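Side-chain contacts in histone acetyltransferase HPA2 and related acetyltransferases (Corynebacterium glutamicum ATCC 13032, PDB 2QEC), which probably transfers an acyl group, such as acetyl from acetyl-CoA, to an acceptor, as a GCN5-related N-acetyltransferase (GNAT) family member: residues Val20-Phe25 with Ala47-Gln52; Ile63-Asp68 with Val74-Trp79; Trp126-Val131 with Ala145-Gly150. The protein carries 1 engineered substitution. One frame throughout, in Å; residues are numbered along the deposited sequence.

Interaction 1 (Val20-Phe25 with Ala47-Gln52); sequences VLVEAF and ALFELQ
The Phe49 ring carries the aliphatic base of Leu21 on one face, has a methyl of Val22 at its edge and meets the Phe25 ring at its far end; Phe25 in turn has Ala24 CB over the centre of one of its own faces. These aromatic and aliphatic groups join helix 14-25 to helix 43-60, the two long helices of the GNAT fold that in the chain come between its first and second strands. The short helical segments run at 135° to each other, and their axes come no closer than 10.1 Å, a spacing bridged mainly by the single large side chain of Phe49. Leu21 makes a CH-pi contact: its CB stands 3.8 Å from the centroid of the Phe49 ring, only 16° off the ring normal. Leu21 CD1 lies above the same face, nearer the attached end of the ring, where it is 4.1 Å from Phe49 CG, so CB and a terminal methyl share the ring between them. Phe49 turns its CG anti to its own carbonyl carbon (chi1 -72°), which sends the ring out across the gap toward helix 14-25. At the rim, Val22 CG2 approaches Phe49 CD2 to 4.1 Å, close to the ring plane. Phe31 adds a third aromatic ring, edge-to-face with Phe49 and also touching Phe25. The contact is a buried apolar seam between the two helices, and Leu21 and Phe25 carry it on to the sheet, where both rest on Thr130 of strand 126-133. The side chains of Phe25 and Phe49 cross at about a right angle, and their closest carbons, Phe25 CD2 and Phe49 CZ, are 3.7 Å apart.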
loop_
_atom_site.group_PDB
_atom_site.type_symbol
_atom_site.label_atom_id
_atom_site.label_comp_id
_atom_site.label_asym_id
_atom_site.label_seq_id
_atom_site.Cartn_x
_atom_site.Cartn_y
_atom_site.Cartn_z
ATOM N N VAL A 20 -8.976 29.189 8.756
ATOM C CA VAL A 20 -9.832 28.113 8.179
ATOM C C VAL A 20 -9.530 26.706 8.761
ATOM O O VAL A 20 -10.439 25.935 9.110
ATOM C CB VAL A 20 -9.758 28.092 6.627
ATOM C CG1 VAL A 20 -10.506 26.933 6.079
ATOM C CG2 VAL A 20 -10.396 29.392 6.052
ATOM N N LEU A 21 -8.258 26.374 8.881
ATOM C CA LEU A 21 -7.852 25.126 9.520
ATOM C C LEU A 21 -8.351 25.010 10.967
ATOM O O LEU A 21 -8.838 23.970 11.393
ATOM C CB LEU A 21 -6.328 25.008 9.459
ATOM C CG LEU A 21 -5.759 24.771 8.057
ATOM C CD1 LEU A 21 -4.258 25.121 7.971
ATOM C CD2 LEU A 21 -6.023 23.393 7.619
ATOM N N VAL A 22 -8.186 26.082 11.724
ATOM C CA VAL A 22 -8.590 26.111 13.123
ATOM C C VAL A 22 -10.107 25.930 13.244
ATOM O O VAL A 22 -10.574 25.165 14.087
ATOM C CB VAL A 22 -8.141 27.423 13.796
ATOM C CG1 VAL A 22 -8.761 27.560 15.186
ATOM C CG2 VAL A 22 -6.608 27.487 13.871
ATOM N N GLU A 23 -10.876 26.651 12.428
ATOM C CA GLU A 23 -12.326 26.552 12.474
ATOM C C GLU A 23 -12.711 25.144 12.130
ATOM O O GLU A 23 -13.547 24.566 12.789
ATOM C CB GLU A 23 -12.988 27.543 11.515
ATOM C CG GLU A 23 -14.507 27.542 11.598
ATOM C CD GLU A 23 -15.159 28.213 10.418
ATOM O OE1 GLU A 23 -15.205 27.583 9.349
ATOM O OE2 GLU A 23 -15.647 29.352 10.558
ATOM N N ALA A 24 -12.083 24.561 11.119
ATOM C CA ALA A 24 -12.458 23.235 10.705
ATOM C C ALA A 24 -12.115 22.208 11.808
ATOM O O ALA A 24 -12.874 21.291 12.069
ATOM C CB ALA A 24 -11.781 22.869 9.394
ATOM N N PHE A 25 -10.976 22.368 12.466
ATOM C CA PHE A 25 -10.446 21.269 13.279
ATOM C C PHE A 25 -10.476 21.536 14.787
ATOM O O PHE A 25 -9.956 20.741 15.544
ATOM C CB PHE A 25 -9.053 20.899 12.782
ATOM C CG PHE A 25 -9.049 20.349 11.372
ATOM C CD1 PHE A 25 -9.854 19.259 11.031
ATOM C CD2 PHE A 25 -8.273 20.927 10.384
ATOM C CE1 PHE A 25 -9.883 18.779 9.737
ATOM C CE2 PHE A 25 -8.302 20.451 9.092
ATOM C CZ PHE A 25 -9.095 19.384 8.759
ATOM N N ALA A 47 -1.142 27.591 16.729
ATOM C CA ALA A 47 0.317 27.599 16.667
ATOM C C ALA A 47 0.843 26.404 15.872
ATOM O O ALA A 47 1.774 26.556 15.097
ATOM C CB ALA A 47 0.918 27.604 18.069
ATOM N N LEU A 48 0.216 25.244 16.022
ATOM C CA LEU A 48 0.654 24.037 15.295
ATOM C C LEU A 48 0.531 24.225 13.796
ATOM O O LEU A 48 1.477 23.974 13.056
ATOM C CB LEU A 48 -0.148 22.795 15.720
ATOM C CG LEU A 48 0.142 21.505 14.903
ATOM C CD1 LEU A 48 1.625 21.114 15.015
ATOM C CD2 LEU A 48 -0.719 20.344 15.276
ATOM N N PHE A 49 -0.658 24.628 13.360
ATOM C CA PHE A 49 -0.915 24.927 11.954
ATOM C C PHE A 49 -0.004 26.032 11.390
ATOM O O PHE A 49 0.483 25.906 10.273
ATOM C CB PHE A 49 -2.395 25.284 11.734
ATOM C CG PHE A 49 -3.348 24.108 11.841
ATOM C CD1 PHE A 49 -3.074 22.915 11.201
ATOM C CD2 PHE A 49 -4.536 24.210 12.539
ATOM C CE1 PHE A 49 -3.952 21.863 11.266
ATOM C CE2 PHE A 49 -5.428 23.135 12.605
ATOM C CZ PHE A 49 -5.122 21.968 11.966
ATOM N N GLU A 50 0.236 27.102 12.153
ATOM C CA GLU A 50 1.165 28.150 11.712
ATOM C C GLU A 50 2.561 27.605 11.435
ATOM O O GLU A 50 3.170 27.961 10.434
ATOM C CB GLU A 50 1.232 29.271 12.730
ATOM C CG GLU A 50 -0.041 30.059 12.781
ATOM C CD GLU A 50 -0.100 31.070 13.900
ATOM O OE1 GLU A 50 0.626 30.911 14.924
ATOM O OE2 GLU A 50 -0.907 32.018 13.755
ATOM N N LEU A 51 3.036 26.727 12.301
ATOM C CA LEU A 51 4.345 26.090 12.183
ATOM C C LEU A 51 4.437 25.093 11.015
ATOM O O LEU A 51 5.431 25.078 10.291
ATOM C CB LEU A 51 4.660 25.361 13.485
ATOM C CG LEU A 51 5.986 24.601 13.575
ATOM C CD1 LEU A 51 7.152 25.563 13.724
ATOM C CD2 LEU A 51 5.947 23.647 14.724
ATOM N N GLN A 52 3.414 24.257 10.856
ATOM C CA GLN A 52 3.361 23.299 9.752
ATOM C C GLN A 52 3.382 24.031 8.398
ATOM O O GLN A 52 4.127 23.663 7.513
ATOM C CB GLN A 52 2.135 22.375 9.868
ATOM C CG GLN A 52 2.335 21.176 10.794
ATOM C CD GLN A 52 1.053 20.438 11.104
ATOM O OE1 GLN A 52 -0.036 20.956 10.930
ATOM N NE2 GLN A 52 1.181 19.208 11.554
#

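Interaction 2 (Ile63-Asp68 with Val74-Trp79); sequences IDVARD and VGVALW. With EDO (1,2-ethanediol), chain H.
A beta hairpin, strand 61-67 turning back into strand 73-80, brings Ile63-Asp68 alongside Val74-Trp79 in the central sheet of the GNAT fold. Its two strands run antiparallel, 165° between the short segments. Asp64 and Ala77 form a hydrogen-bonded pair joined in both directions; the bond from Asp64 N to Ala77 O is 3.0 Å long. Toward the turn the regular ladder is broken by a classic beta bulge, in which Val74 and Gly75 both face Ala66. Ala66 O accepts a bond of 2.8 Å from Val74 N and a second, weak one from Gly75 N, while Ala66 N returns to Gly75 O. At the bulge Val74 CG1 comes within 3.5 Å of Asp68 OD2, the two side chains crossing at about a right angle. Ile63, Val65, Val76 and Leu78 share one face of the hairpin, where Ile17 of helix 14-25 touches the first three. On it Ile63 and Leu78 lie side by side and point the same way, Ile63 CG1 3.8 Å from Leu78 CD2. Asp64 and Ala66 occupy the other face, beneath helix 142-154. With CG anti to its carbonyl carbon (chi1 -67°), Asp64 holds its carboxylate where OD1 forms a salt bridge to Arg153; an ethanediol, probably a crystallisation additive, is also modelled beside OD1, but its placement is doubtful. Arg153 also makes a cation-pi contact with Trp79. Asp64 OD2 and Trp79 NE1 are 3.7 Å apart and are linked through one water, which donates to OD2 at 2.6 Å and accepts from NE1 at 2.8 Å.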
loop_
_atom_site.group_PDB
_atom_site.type_symbol
_atom_site.label_atom_id
_atom_site.label_comp_id
_atom_site.label_asym_id
_atom_site.label_seq_id
_atom_site.Cartn_x
_atom_site.Cartn_y
_atom_site.Cartn_z
ATOM N N ILE A 63 0.221 24.064 -0.919
ATOM C CA ILE A 63 -0.929 24.601 -0.239
ATOM C C ILE A 63 -1.871 25.140 -1.298
ATOM O O ILE A 63 -1.499 26.026 -2.076
ATOM C CB ILE A 63 -0.518 25.741 0.720
ATOM C CG1 ILE A 63 0.575 25.258 1.682
ATOM C CG2 ILE A 63 -1.739 26.294 1.480
ATOM C CD1 ILE A 63 1.226 26.437 2.479
ATOM N N ASP A 64 -3.047 24.532 -1.384
ATOM C CA ASP A 64 -4.088 24.956 -2.327
ATOM C C ASP A 64 -5.178 25.684 -1.559
ATOM O O ASP A 64 -5.529 25.298 -0.437
ATOM C CB ASP A 64 -4.671 23.746 -3.044
ATOM C CG ASP A 64 -3.680 23.062 -3.966
ATOM O OD1 ASP A 64 -2.679 23.706 -4.403
ATOM O OD2 ASP A 64 -3.964 21.889 -4.312
ATOM N N VAL A 65 -5.727 26.743 -2.149
ATOM C CA VAL A 65 -6.896 27.371 -1.601
ATOM C C VAL A 65 -8.020 27.377 -2.621
ATOM O O VAL A 65 -7.779 27.530 -3.814
ATOM C CB VAL A 65 -6.678 28.865 -1.170
ATOM C CG1 VAL A 65 -5.799 28.931 0.026
ATOM C CG2 VAL A 65 -6.097 29.720 -2.286
ATOM N N ALA A 66 -9.243 27.293 -2.101
ATOM C CA ALA A 66 -10.482 27.449 -2.853
ATOM C C ALA A 66 -11.101 28.771 -2.449
ATOM O O ALA A 66 -11.178 29.047 -1.263
ATOM C CB ALA A 66 -11.420 26.333 -2.477
ATOM N N ARG A 67 -11.585 29.540 -3.414
ATOM C CA ARG A 67 -12.221 30.791 -3.159
ATOM C C ARG A 67 -13.610 30.723 -3.728
ATOM O O ARG A 67 -13.829 30.080 -4.777
ATOM C CB ARG A 67 -11.435 31.942 -3.802
ATOM C CG ARG A 67 -10.002 32.148 -3.207
ATOM C CD ARG A 67 -9.329 33.348 -3.857
ATOM N NE ARG A 67 -8.069 33.706 -3.195
ATOM C CZ ARG A 67 -6.871 33.245 -3.543
ATOM N NH1 ARG A 67 -6.717 32.411 -4.568
ATOM N NH2 ARG A 67 -5.808 33.636 -2.856
ATOM N N ASP A 68 -14.525 31.425 -3.074
ATOM C CA ASP A 68 -15.876 31.539 -3.581
ATOM C C ASP A 68 -15.990 32.711 -4.562
ATOM O O ASP A 68 -14.994 33.372 -4.882
ATOM C CB ASP A 68 -16.879 31.581 -2.429
ATOM C CG ASP A 68 -16.760 32.800 -1.561
ATOM O OD1 ASP A 68 -16.160 33.801 -1.939
ATOM O OD2 ASP A 68 -17.331 32.757 -0.480
ATOM N N VAL A 74 -12.421 29.789 1.157
ATOM C CA VAL A 74 -13.431 28.940 1.797
ATOM C C VAL A 74 -12.959 27.495 2.014
ATOM O O VAL A 74 -13.658 26.685 2.618
ATOM C CB VAL A 74 -14.769 28.931 0.983
ATOM C CG1 VAL A 74 -15.455 30.258 1.117
ATOM C CG2 VAL A 74 -14.556 28.570 -0.475
ATOM N N GLY A 75 -11.765 27.195 1.555
ATOM C CA GLY A 75 -11.173 25.880 1.804
ATOM C C GLY A 75 -9.694 25.896 1.552
ATOM O O GLY A 75 -9.174 26.775 0.849
ATOM N N VAL A 76 -9.032 24.924 2.158
ATOM C CA VAL A 76 -7.601 24.757 2.029
ATOM C C VAL A 76 -7.264 23.265 2.044
ATOM O O VAL A 76 -7.918 22.460 2.731
ATOM C CB VAL A 76 -6.809 25.576 3.112
ATOM C CG1 VAL A 76 -7.076 25.093 4.545
ATOM C CG2 VAL A 76 -5.313 25.598 2.815
ATOM N N ALA A 77 -6.261 22.896 1.237
ATOM C CA ALA A 77 -5.665 21.560 1.255
ATOM C C ALA A 77 -4.122 21.632 1.369
ATOM O O ALA A 77 -3.447 22.454 0.703
ATOM C CB ALA A 77 -6.101 20.767 0.047
ATOM N N LEU A 78 -3.560 20.727 2.185
ATOM C CA LEU A 78 -2.108 20.643 2.426
ATOM C C LEU A 78 -1.639 19.300 1.926
ATOM O O LEU A 78 -2.183 18.297 2.333
ATOM C CB LEU A 78 -1.791 20.784 3.907
ATOM C CG LEU A 78 -2.319 22.113 4.553
ATOM C CD1 LEU A 78 -1.988 22.120 6.037
ATOM C CD2 LEU A 78 -1.666 23.315 3.989
ATOM N N TRP A 79 -0.678 19.351 1.011
ATOM C CA TRP A 79 -0.110 18.196 0.333
ATOM C C TRP A 79 1.417 18.148 0.512
ATOM O O TRP A 79 2.111 19.192 0.445
ATOM C CB TRP A 79 -0.414 18.335 -1.145
ATOM C CG TRP A 79 -1.863 18.306 -1.575
ATOM C CD1 TRP A 79 -2.750 19.358 -1.590
ATOM C CD2 TRP A 79 -2.545 17.201 -2.155
ATOM N NE1 TRP A 79 -3.937 18.955 -2.115
ATOM C CE2 TRP A 79 -3.836 17.636 -2.486
ATOM C CE3 TRP A 79 -2.179 15.884 -2.444
ATOM C CZ2 TRP A 79 -4.781 16.788 -3.037
ATOM C CZ3 TRP A 79 -3.107 15.042 -3.019
ATOM C CH2 TRP A 79 -4.397 15.510 -3.324
HETATM C C1 EDO H . 0.183 24.894 -3.959
HETATM O O1 EDO H . -0.140 24.225 -5.140
HETATM C C2 EDO H . 1.619 25.344 -3.817
HETATM O O2 EDO H . 1.785 25.885 -2.508
HETATM O O HOH W 1 -5.914 20.564 -3.278
#

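Interaction 3 (Trp126-Val131 with Ala145-Gly150); sequences WYLYTV and ALLNHG. With EDO (1,2-ethanediol), chain D.
Leu128 makes the first contact of strand 126-133 with helix 142-154, meeting Leu147 through one methyl from each side: Leu128 CD2 and Leu147 CD2 are 3.6 Å apart. The Leu128 side chain extends with CG anti to its backbone N (chi1 176°), and the two leucines cross at about a right angle. Leu147 does not start out toward the strand; its branched end swings back to it, with a second torsion well away from staggered (chi2 140°). Tyr129 and Thr130 follow with side chains that take no part in the helix contact. Together they face Leu78 of the adjacent strand in a classic beta bulge, as is familiar in this strand of GNAT enzymes, and Tyr129 OH is hydrogen-bonded to Gln52 OE1. Beyond the bulge, Val131 turns back to the helix and divides its two methyls: CG2 packs 3.8 Å from Leu146 CD1, whereas CG1 lies 3.4 Å from O2 of a bound ethanediol. That same O2 accepts a weak bond of 3.0 Å from Val131 N. The ethanediol probably comes from the crystallisation liquor, but its use of a backbone N-H next to the bulge is consistent with the way this strand binds the pantetheine arm and thioester of acyl-CoA in relatives. Methyl contacts thus join the first two elements of a beta-alpha-beta unit whose helix, in the family, follows the pyrophosphate-binding loop. Strand 126-133 lies between strand 73-80, antiparallel to it, and strand 159-163, parallel to it, with Leu128 also touching Trp79; helix 142-154 lies over this face, Leu146 also touching Asp64 of strand 61-67 and Val6 of strand 5-8.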
loop_
_atom_site.group_PDB
_atom_site.type_symbol
_atom_site.label_atom_id
_atom_site.label_comp_id
_atom_site.label_asym_id
_atom_site.label_seq_id
_atom_site.Cartn_x
_atom_site.Cartn_y
_atom_site.Cartn_z
ATOM N N TRP A 126 2.342 11.197 -3.337
ATOM C CA TRP A 126 1.811 12.422 -2.729
ATOM C C TRP A 126 1.060 12.073 -1.441
ATOM O O TRP A 126 0.531 10.996 -1.321
ATOM C CB TRP A 126 0.829 13.116 -3.662
ATOM C CG TRP A 126 1.452 13.673 -4.895
ATOM C CD1 TRP A 126 1.888 12.976 -6.000
ATOM C CD2 TRP A 126 1.774 15.021 -5.116
ATOM N NE1 TRP A 126 2.438 13.846 -6.915
ATOM C CE2 TRP A 126 2.350 15.116 -6.396
ATOM C CE3 TRP A 126 1.563 16.217 -4.362
ATOM C CZ2 TRP A 126 2.746 16.333 -6.936
ATOM C CZ3 TRP A 126 1.971 17.400 -4.900
ATOM C CH2 TRP A 126 2.539 17.457 -6.176
ATOM N N TYR A 127 1.030 12.985 -0.473
ATOM C CA TYR A 127 0.236 12.786 0.743
ATOM C C TYR A 127 -0.702 13.947 0.879
ATOM O O TYR A 127 -0.228 15.039 0.954
ATOM C CB TYR A 127 1.153 12.753 1.967
ATOM C CG TYR A 127 0.521 12.713 3.353
ATOM C CD1 TYR A 127 -0.623 11.973 3.616
ATOM C CD2 TYR A 127 1.094 13.421 4.415
ATOM C CE1 TYR A 127 -1.180 11.937 4.858
ATOM C CE2 TYR A 127 0.548 13.377 5.660
ATOM C CZ TYR A 127 -0.575 12.623 5.884
ATOM O OH TYR A 127 -1.138 12.594 7.127
ATOM N N LEU A 128 -1.996 13.669 0.948
ATOM C CA LEU A 128 -2.994 14.655 1.319
ATOM C C LEU A 128 -3.141 14.630 2.819
ATOM O O LEU A 128 -3.754 13.700 3.361
ATOM C CB LEU A 128 -4.318 14.349 0.633
ATOM C CG LEU A 128 -5.442 15.306 1.052
ATOM C CD1 LEU A 128 -5.029 16.754 0.816
ATOM C CD2 LEU A 128 -6.704 14.924 0.319
ATOM N N TYR A 129 -2.568 15.648 3.471
ATOM C CA TYR A 129 -2.478 15.766 4.927
ATOM C C TYR A 129 -3.797 16.203 5.485
ATOM O O TYR A 129 -4.364 15.567 6.405
ATOM C CB TYR A 129 -1.334 16.699 5.345
ATOM C CG TYR A 129 -1.375 17.221 6.774
ATOM C CD1 TYR A 129 -1.480 16.360 7.871
ATOM C CD2 TYR A 129 -1.315 18.574 7.041
ATOM C CE1 TYR A 129 -1.527 16.876 9.201
ATOM C CE2 TYR A 129 -1.360 19.056 8.335
ATOM C CZ TYR A 129 -1.473 18.189 9.407
ATOM O OH TYR A 129 -1.503 18.710 10.693
ATOM N N THR A 130 -4.328 17.294 4.941
ATOM C CA THR A 130 -5.557 17.795 5.436
ATOM C C THR A 130 -6.309 18.560 4.338
ATOM O O THR A 130 -5.691 19.189 3.451
ATOM C CB THR A 130 -5.287 18.638 6.703
ATOM O OG1 THR A 130 -6.479 18.746 7.470
ATOM C CG2 THR A 130 -4.742 19.994 6.354
ATOM N N VAL A 131 -7.633 18.471 4.412
ATOM C CA VAL A 131 -8.549 19.269 3.595
ATOM C C VAL A 131 -9.592 19.848 4.512
ATOM O O VAL A 131 -10.224 19.146 5.294
ATOM C CB VAL A 131 -9.122 18.434 2.376
ATOM C CG1 VAL A 131 -9.747 17.157 2.834
ATOM C CG2 VAL A 131 -10.160 19.243 1.578
ATOM N N ALA A 145 -13.567 20.245 -5.203
ATOM C CA ALA A 145 -12.714 21.125 -6.029
ATOM C C ALA A 145 -11.258 21.003 -5.609
ATOM O O ALA A 145 -10.354 20.814 -6.450
ATOM C CB ALA A 145 -13.219 22.579 -5.937
ATOM N N LEU A 146 -11.022 20.970 -4.303
ATOM C CA LEU A 146 -9.651 20.771 -3.788
ATOM C C LEU A 146 -9.020 19.457 -4.168
ATOM O O LEU A 146 -7.886 19.407 -4.631
ATOM C CB LEU A 146 -9.610 20.971 -2.272
ATOM C CG LEU A 146 -9.820 22.432 -1.852
ATOM C CD1 LEU A 146 -10.199 22.516 -0.427
ATOM C CD2 LEU A 146 -8.579 23.262 -2.117
ATOM N N LEU A 147 -9.754 18.375 -3.955
ATOM C CA LEU A 147 -9.277 17.068 -4.350
ATOM C C LEU A 147 -9.029 16.903 -5.839
ATOM O O LEU A 147 -8.037 16.319 -6.215
ATOM C CB LEU A 147 -10.234 15.991 -3.862
ATOM C CG LEU A 147 -9.821 15.624 -2.429
ATOM C CD1 LEU A 147 -11.059 15.441 -1.619
ATOM C CD2 LEU A 147 -8.896 14.409 -2.515
ATOM N N ASN A 148 -9.969 17.355 -6.657
ATOM C CA ASN A 148 -9.799 17.334 -8.098
ATOM C C ASN A 148 -8.548 18.094 -8.568
ATOM O O ASN A 148 -7.783 17.575 -9.386
ATOM C CB ASN A 148 -11.075 17.826 -8.793
ATOM C CG ASN A 148 -12.221 16.788 -8.729
ATOM O OD1 ASN A 148 -11.997 15.605 -8.512
ATOM N ND2 ASN A 148 -13.439 17.239 -8.957
ATOM N N HIS A 149 -8.292 19.252 -7.986
ATOM C CA HIS A 149 -7.080 20.039 -8.259
ATOM C C HIS A 149 -5.818 19.230 -7.933
ATOM O O HIS A 149 -4.861 19.127 -8.724
ATOM C CB HIS A 149 -7.153 21.413 -7.484
ATOM C CG HIS A 149 -6.060 22.365 -7.873
ATOM N ND1 HIS A 149 -6.146 23.152 -8.994
ATOM C CD2 HIS A 149 -4.786 22.488 -7.427
ATOM C CE1 HIS A 149 -5.013 23.812 -9.155
ATOM N NE2 HIS A 149 -4.167 23.421 -8.221
ATOM N N GLY A 150 -5.830 18.568 -6.790
ATOM C CA GLY A 150 -4.608 17.911 -6.314
ATOM C C GLY A 150 -4.390 16.639 -7.066
ATOM O O GLY A 150 -3.224 16.192 -7.306
HETATM C C1 EDO D . -8.255 13.974 4.035
HETATM O O1 EDO D . -7.993 12.677 4.569
HETATM C C2 EDO D . -7.487 15.033 4.824
HETATM O O2 EDO D . -8.351 15.818 5.688
#

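All three contacts are largely buried and converge on the central sheet: interaction 2 is part of it, interaction 1 joins two helices that lie over one face, and interaction 3 packs a helix against the other. Interaction 1 reaches the hairpin through Leu21 CD2, 3.7 Å from Val76 CG1 in the conformer given, whereas interaction 3 reaches it through Gly150 and His149, which touch Trp79 and Asp64. Interactions 2 and 3 also share a strand boundary, with Leu78 N and O probably bonded to Thr130 O and Tyr129 N. Their chemistry follows place: aromatic and aliphatic between helices, backbone bonds plus one buried carboxylate and its water in the hairpin, and sparse methyl contacts in interaction 3.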